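Local coordinates for protein Cas13d (uncultured Ruminococcus sp, PDB 6IV9) that binds a CRISPR RNA and, through its two HEPN domains, probably matures that RNA and cleaves target RNA as a type VI CRISPR effector, at residues L83-D88 / K94-S99; D302-I307 / K551-S556. The protein carries 2 engineered substitutions. All blocks are in the same frame, centred on the assembly; numbering follows the deposited sequence.

Interaction 1. Residues L83-D88 / K94-S99; sequences LEYEVD and KTQLSS
Glu86 and Thr95 pair as the hydrogen-bonded couple of an antiparallel beta hairpin: Glu86 N gives its hydrogen to Thr95 O at 2.9 Å, and Thr95 N returns the bond to Glu86 O. The contact is tightest past the strand end, where Leu97 lays CD1 over the Tyr85 backbone and 4.1 Å from Leu83 CB, an apolar pair. Buried Tyr85 and Val87 pack on the other face, Val87 touching Leu107 and Val110 of strand 105-110, which also receives the Tyr85 hydroxyl at Leu107 N and Ile105 O. The loose side is that of Lys94, Thr95 and Gln96, whose polar chains suit exposure. Tyr85 CE2 lies 3.9 Å from Gln96 CB, ring and amide planes 48° apart; toward the turn, a water donates to Glu86 O and meets Thr95 OG1 (2.9 Å). Leu97 CD1 reaches only CB of Glu86, whose extended chain leads its carboxylate away. Glu84 and Tyr85 both face Ile72, a classic beta bulge. Here Leu97 N bonds Glu84 O at 2.8 Å, and the Glu84 chain, bent at chi2 (-85°), brings OE1 to Ser98 OG, which donates across 2.8 Å from above the carboxylate plane. Ser98 OG also accepts from Gln96 NE2 at 3.3 Å, 26° out of the amide plane. Replacing Ser98 with an alanine would probably leave OE1 one donor fewer and the amide only its weak bond to the Ser98 carbonyl. Ser74, Ser103 and Asn104 also bond this buried carboxylate, so its negative charge is probably stabilised by neutral donors, with no cation among the partners named.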
loop_
_atom_site.group_PDB
_atom_site.type_symbol
_atom_site.label_atom_id
_atom_site.label_comp_id
_atom_site.label_asym_id
_atom_site.label_seq_id
_atom_site.Cartn_x
_atom_site.Cartn_y
_atom_site.Cartn_z
ATOM N N LEU A 83 19.249 25.034 -1.038
ATOM C CA LEU A 83 20.720 24.896 -0.976
ATOM C C LEU A 83 21.216 26.010 -0.058
ATOM O O LEU A 83 20.901 27.160 -0.307
ATOM C CB LEU A 83 21.311 25.025 -2.376
ATOM C CG LEU A 83 21.481 23.709 -3.114
ATOM C CD1 LEU A 83 21.711 23.940 -4.593
ATOM C CD2 LEU A 83 22.611 22.921 -2.505
ATOM N N GLU A 84 21.951 25.651 0.976
ATOM C CA GLU A 84 22.383 26.674 1.942
ATOM C C GLU A 84 23.865 26.981 1.781
ATOM O O GLU A 84 24.213 28.142 1.688
ATOM C CB GLU A 84 22.142 26.162 3.358
ATOM C CG GLU A 84 20.677 26.072 3.736
ATOM C CD GLU A 84 20.068 27.354 4.270
ATOM O OE1 GLU A 84 20.734 28.364 4.233
ATOM O OE2 GLU A 84 18.941 27.317 4.714
ATOM N N TYR A 85 24.704 25.958 1.813
ATOM C CA TYR A 85 26.151 26.236 1.755
ATOM C C TYR A 85 26.901 25.223 0.912
ATOM O O TYR A 85 26.494 24.101 0.806
ATOM C CB TYR A 85 26.757 26.135 3.152
ATOM C CG TYR A 85 26.221 27.136 4.132
ATOM C CD1 TYR A 85 25.102 26.851 4.878
ATOM C CD2 TYR A 85 26.823 28.362 4.304
ATOM C CE1 TYR A 85 24.587 27.757 5.777
ATOM C CE2 TYR A 85 26.325 29.281 5.203
ATOM C CZ TYR A 85 25.196 28.980 5.932
ATOM O OH TYR A 85 24.681 29.866 6.819
ATOM N N GLU A 86 28.005 25.685 0.353
ATOM C CA GLU A 86 28.963 24.806 -0.334
ATOM C C GLU A 86 30.217 24.840 0.534
ATOM O O GLU A 86 30.625 25.920 0.884
ATOM C CB GLU A 86 29.250 25.312 -1.737
ATOM C CG GLU A 86 30.327 24.520 -2.420
ATOM C CD GLU A 86 30.675 25.126 -3.755
ATOM O OE1 GLU A 86 29.769 25.601 -4.429
ATOM O OE2 GLU A 86 31.837 25.136 -4.089
ATOM N N VAL A 87 30.751 23.686 0.895
ATOM C CA VAL A 87 31.944 23.607 1.777
ATOM C C VAL A 87 33.059 22.874 1.039
ATOM O O VAL A 87 32.770 21.902 0.380
ATOM C CB VAL A 87 31.614 22.903 3.104
ATOM C CG1 VAL A 87 32.821 22.762 4.002
ATOM C CG2 VAL A 87 30.472 23.565 3.834
ATOM N N ASP A 88 34.281 23.376 1.146
ATOM C CA ASP A 88 35.430 22.716 0.490
ATOM C C ASP A 88 35.957 21.648 1.441
ATOM O O ASP A 88 36.223 21.975 2.568
ATOM C CB ASP A 88 36.539 23.700 0.123
ATOM C CG ASP A 88 37.683 23.006 -0.575
ATOM O OD1 ASP A 88 38.521 22.433 0.107
ATOM O OD2 ASP A 88 37.679 23.003 -1.787
ATOM N N LYS A 94 33.771 27.980 3.318
ATOM C CA LYS A 94 32.331 27.835 3.042
ATOM C C LYS A 94 31.822 29.023 2.233
ATOM O O LYS A 94 32.355 30.103 2.370
ATOM C CB LYS A 94 31.538 27.623 4.330
ATOM C CG LYS A 94 31.598 28.734 5.361
ATOM C CD LYS A 94 31.038 28.288 6.691
ATOM C CE LYS A 94 31.724 28.860 7.913
ATOM N NZ LYS A 94 30.893 29.892 8.575
ATOM N N THR A 95 30.848 28.762 1.379
ATOM C CA THR A 95 30.199 29.787 0.549
ATOM C C THR A 95 28.700 29.657 0.765
ATOM O O THR A 95 28.210 28.566 0.605
ATOM C CB THR A 95 30.520 29.549 -0.926
ATOM O OG1 THR A 95 31.935 29.577 -1.054
ATOM C CG2 THR A 95 29.879 30.557 -1.846
ATOM N N GLN A 96 28.030 30.746 1.110
ATOM C CA GLN A 96 26.572 30.698 1.311
ATOM C C GLN A 96 25.893 30.791 -0.052
ATOM O O GLN A 96 26.203 31.706 -0.798
ATOM C CB GLN A 96 26.101 31.801 2.246
ATOM C CG GLN A 96 24.614 31.738 2.520
ATOM C CD GLN A 96 24.197 32.651 3.642
ATOM O OE1 GLN A 96 25.010 33.112 4.424
ATOM N NE2 GLN A 96 22.914 32.913 3.722
ATOM N N LEU A 97 25.033 29.826 -0.347
ATOM C CA LEU A 97 24.289 29.777 -1.624
ATOM C C LEU A 97 22.904 30.393 -1.432
ATOM O O LEU A 97 22.355 30.905 -2.388
ATOM C CB LEU A 97 24.168 28.314 -2.051
ATOM C CG LEU A 97 25.475 27.544 -2.152
ATOM C CD1 LEU A 97 25.236 26.085 -2.463
ATOM C CD2 LEU A 97 26.371 28.155 -3.198
ATOM N N SER A 98 22.364 30.273 -0.227
ATOM C CA SER A 98 21.021 30.794 0.100
ATOM C C SER A 98 21.022 32.318 0.252
ATOM O O SER A 98 22.040 32.881 0.606
ATOM C CB SER A 98 20.492 30.142 1.335
ATOM O OG SER A 98 21.348 30.365 2.428
ATOM N N SER A 99 19.878 32.922 -0.045
ATOM C CA SER A 99 19.641 34.369 0.150
ATOM C C SER A 99 19.387 34.616 1.636
ATOM O O SER A 99 19.091 33.678 2.348
ATOM C CB SER A 99 18.462 34.810 -0.640
ATOM O OG SER A 99 17.287 34.257 -0.099
HETATM O O HOH W 1 33.331 27.098 -0.568
#

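Interaction 2. Residues D302-I307 / K551-S556; sequences DLYSFI and KLFNDS
Phe553 drives the edge of its ring into the face of Tyr304, a T-shaped (edge-to-face) aromatic pair with centroids 4.7 Å apart and planes at 67°. It joins the turn that leads into helix 306-309 to the 3-10 segment 551-554 just ahead of helix 556-570, in a largely helical part of the chain. Tyr304 can be followed outward. Its CB rests on the CD2 methyl of Leu552 at 3.8 Å, the two side chains crossing at about a right angle. With chi1 at -54°, CG stands opposite the carbonyl carbon, and the ring leaves the backbone toward Phe553. CG and CD2 both meet Phe553 CE2, while CD1 is shared between that atom and the leucine methyl. Further out, CE1 makes the closest approach, 3.5 Å to Phe553 CZ, and ring carbon CZ of Tyr304 lies 3.7 Å from the same atom. Tyr304 CE2 meets Phe553 CE2 at 3.8 Å, in plane at the edge of the phenyl ring. The hydroxyl, 4.0 Å from Phe553 CZ, bonds Glu180 OE2 on helix 168-197, so a tyrosine serves here where a purely apolar ring would lack that polar end.

The ring is clasped from both faces: Phe553 CE2 sits over its centre, and Leu303 CD1 lies against the opposite face, offset toward the rim. Leucine suits position 552 because its CD2 methyl packs on Tyr304 CB and CD1, while the side chain also touches Phe498 of helix 497-505. Phenylalanine suits buried position 553, among Ile176, Ile179, Phe525 and Ile528. Behind it, Ser556 N and OG both bond Phe553 O, the hydroxyl at 2.7 Å and tilted 16° from the carbonyl plane.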
loop_
_atom_site.group_PDB
_atom_site.type_symbol
_atom_site.label_atom_id
_atom_site.label_comp_id
_atom_site.label_asym_id
_atom_site.label_seq_id
_atom_site.Cartn_x
_atom_site.Cartn_y
_atom_site.Cartn_z
ATOM N N ASP A 302 12.030 -2.817 -19.679
ATOM C CA ASP A 302 11.149 -1.765 -20.234
ATOM C C ASP A 302 9.996 -1.379 -19.302
ATOM O O ASP A 302 9.017 -0.888 -19.802
ATOM C CB ASP A 302 10.722 -2.094 -21.661
ATOM C CG ASP A 302 9.984 -3.406 -21.819
ATOM O OD1 ASP A 302 10.006 -4.191 -20.902
ATOM O OD2 ASP A 302 9.407 -3.610 -22.870
ATOM N N LEU A 303 10.189 -1.473 -17.993
ATOM C CA LEU A 303 9.111 -1.161 -17.017
ATOM C C LEU A 303 8.626 0.273 -17.212
ATOM O O LEU A 303 7.451 0.503 -17.160
ATOM C CB LEU A 303 9.731 -1.253 -15.621
ATOM C CG LEU A 303 8.816 -1.540 -14.440
ATOM C CD1 LEU A 303 9.328 -0.909 -13.170
ATOM C CD2 LEU A 303 7.374 -1.207 -14.709
ATOM N N TYR A 304 9.547 1.194 -17.423
ATOM C CA TYR A 304 9.161 2.620 -17.480
ATOM C C TYR A 304 8.850 3.106 -18.889
ATOM O O TYR A 304 8.345 4.183 -18.991
ATOM C CB TYR A 304 10.249 3.445 -16.803
ATOM C CG TYR A 304 10.537 2.957 -15.412
ATOM C CD1 TYR A 304 9.621 3.152 -14.403
ATOM C CD2 TYR A 304 11.687 2.261 -15.116
ATOM C CE1 TYR A 304 9.849 2.689 -13.124
ATOM C CE2 TYR A 304 11.937 1.798 -13.841
ATOM C CZ TYR A 304 11.015 2.018 -12.839
ATOM O OH TYR A 304 11.230 1.582 -11.578
ATOM N N SER A 305 9.154 2.331 -19.916
ATOM C CA SER A 305 8.917 2.810 -21.299
ATOM C C SER A 305 7.844 2.010 -22.040
ATOM O O SER A 305 7.248 2.564 -22.927
ATOM C CB SER A 305 10.201 2.763 -22.058
ATOM O OG SER A 305 10.663 1.442 -22.152
ATOM N N PHE A 306 7.555 0.794 -21.601
ATOM C CA PHE A 306 6.689 -0.131 -22.375
ATOM C C PHE A 306 5.306 0.449 -22.658
ATOM O O PHE A 306 4.819 0.211 -23.742
ATOM C CB PHE A 306 6.638 -1.520 -21.737
ATOM C CG PHE A 306 5.542 -1.704 -20.722
ATOM C CD1 PHE A 306 4.257 -1.990 -21.127
ATOM C CD2 PHE A 306 5.765 -1.472 -19.380
ATOM C CE1 PHE A 306 3.232 -2.122 -20.213
ATOM C CE2 PHE A 306 4.737 -1.596 -18.465
ATOM C CZ PHE A 306 3.477 -1.926 -18.880
ATOM N N ILE A 307 4.721 1.176 -21.718
ATOM C CA ILE A 307 3.319 1.638 -21.907
ATOM C C ILE A 307 3.212 2.563 -23.112
ATOM O O ILE A 307 2.148 2.614 -23.677
ATOM C CB ILE A 307 2.685 2.227 -20.638
ATOM C CG1 ILE A 307 1.162 2.177 -20.718
ATOM C CG2 ILE A 307 3.185 3.623 -20.355
ATOM C CD1 ILE A 307 0.614 0.800 -20.900
ATOM N N LYS A 551 14.291 7.307 -18.879
ATOM C CA LYS A 551 13.975 8.685 -19.332
ATOM C C LYS A 551 12.693 9.204 -18.684
ATOM O O LYS A 551 12.556 10.389 -18.529
ATOM C CB LYS A 551 13.782 8.712 -20.842
ATOM C CG LYS A 551 15.034 8.377 -21.614
ATOM C CD LYS A 551 16.154 9.284 -21.256
ATOM C CE LYS A 551 17.125 9.484 -22.396
ATOM N NZ LYS A 551 18.440 9.892 -21.863
ATOM N N LEU A 552 11.818 8.301 -18.267
ATOM C CA LEU A 552 10.527 8.678 -17.647
ATOM C C LEU A 552 10.779 9.521 -16.398
ATOM O O LEU A 552 10.049 10.432 -16.174
ATOM C CB LEU A 552 9.772 7.411 -17.258
ATOM C CG LEU A 552 8.516 7.654 -16.434
ATOM C CD1 LEU A 552 7.393 8.139 -17.305
ATOM C CD2 LEU A 552 8.109 6.411 -15.681
ATOM N N PHE A 553 11.856 9.242 -15.668
ATOM C CA PHE A 553 12.196 9.915 -14.384
ATOM C C PHE A 553 12.495 11.399 -14.568
ATOM O O PHE A 553 12.413 12.162 -13.639
ATOM C CB PHE A 553 13.259 9.138 -13.625
ATOM C CG PHE A 553 12.681 7.884 -13.054
ATOM C CD1 PHE A 553 11.818 7.947 -11.983
ATOM C CD2 PHE A 553 12.927 6.662 -13.635
ATOM C CE1 PHE A 553 11.257 6.796 -11.473
ATOM C CE2 PHE A 553 12.367 5.514 -13.119
ATOM C CZ PHE A 553 11.531 5.588 -12.043
ATOM N N ASN A 554 12.743 11.815 -15.801
ATOM C CA ASN A 554 12.943 13.259 -16.073
ATOM C C ASN A 554 11.627 14.004 -15.813
ATOM O O ASN A 554 11.667 15.198 -15.609
ATOM C CB ASN A 554 13.494 13.513 -17.470
ATOM C CG ASN A 554 14.936 13.088 -17.601
ATOM O OD1 ASN A 554 15.749 13.391 -16.750
ATOM N ND2 ASN A 554 15.246 12.364 -18.651
ATOM N N ASP A 555 10.507 13.294 -15.842
ATOM C CA ASP A 555 9.166 13.896 -15.648
ATOM C C ASP A 555 8.657 13.610 -14.229
ATOM O O ASP A 555 7.467 13.689 -14.012
ATOM C CB ASP A 555 8.193 13.415 -16.718
ATOM C CG ASP A 555 7.616 14.537 -17.555
ATOM O OD1 ASP A 555 7.809 15.700 -17.189
ATOM O OD2 ASP A 555 6.963 14.234 -18.547
ATOM N N SER A 556 9.589 13.387 -13.307
ATOM C CA SER A 556 9.295 12.985 -11.912
ATOM C C SER A 556 8.414 14.018 -11.229
ATOM O O SER A 556 7.539 13.638 -10.478
ATOM C CB SER A 556 10.528 12.712 -11.133
ATOM O OG SER A 556 11.037 11.461 -11.475
#

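Interaction 1 closes before interaction 2 opens, so the two follow in series along the chain. Their centres are 33 Å apart, and their nearest atoms about 17 Å, without touching. The first is local, pairing neighbouring strands at the edge of the four-stranded antiparallel sheet, far from the centre of the chain. The second spans 243 intervening residues, mostly helical, and brings distant parts of the chain together between helices 168-197, 497-505 and 511-535. They share no strand or helix, although loop residues Ser537 and Ala539, just after helix 511-535, touch the hairpin. With nearest atoms about 10 and 12 Å from the RNA, neither contact touches it, so both are packing within the protein.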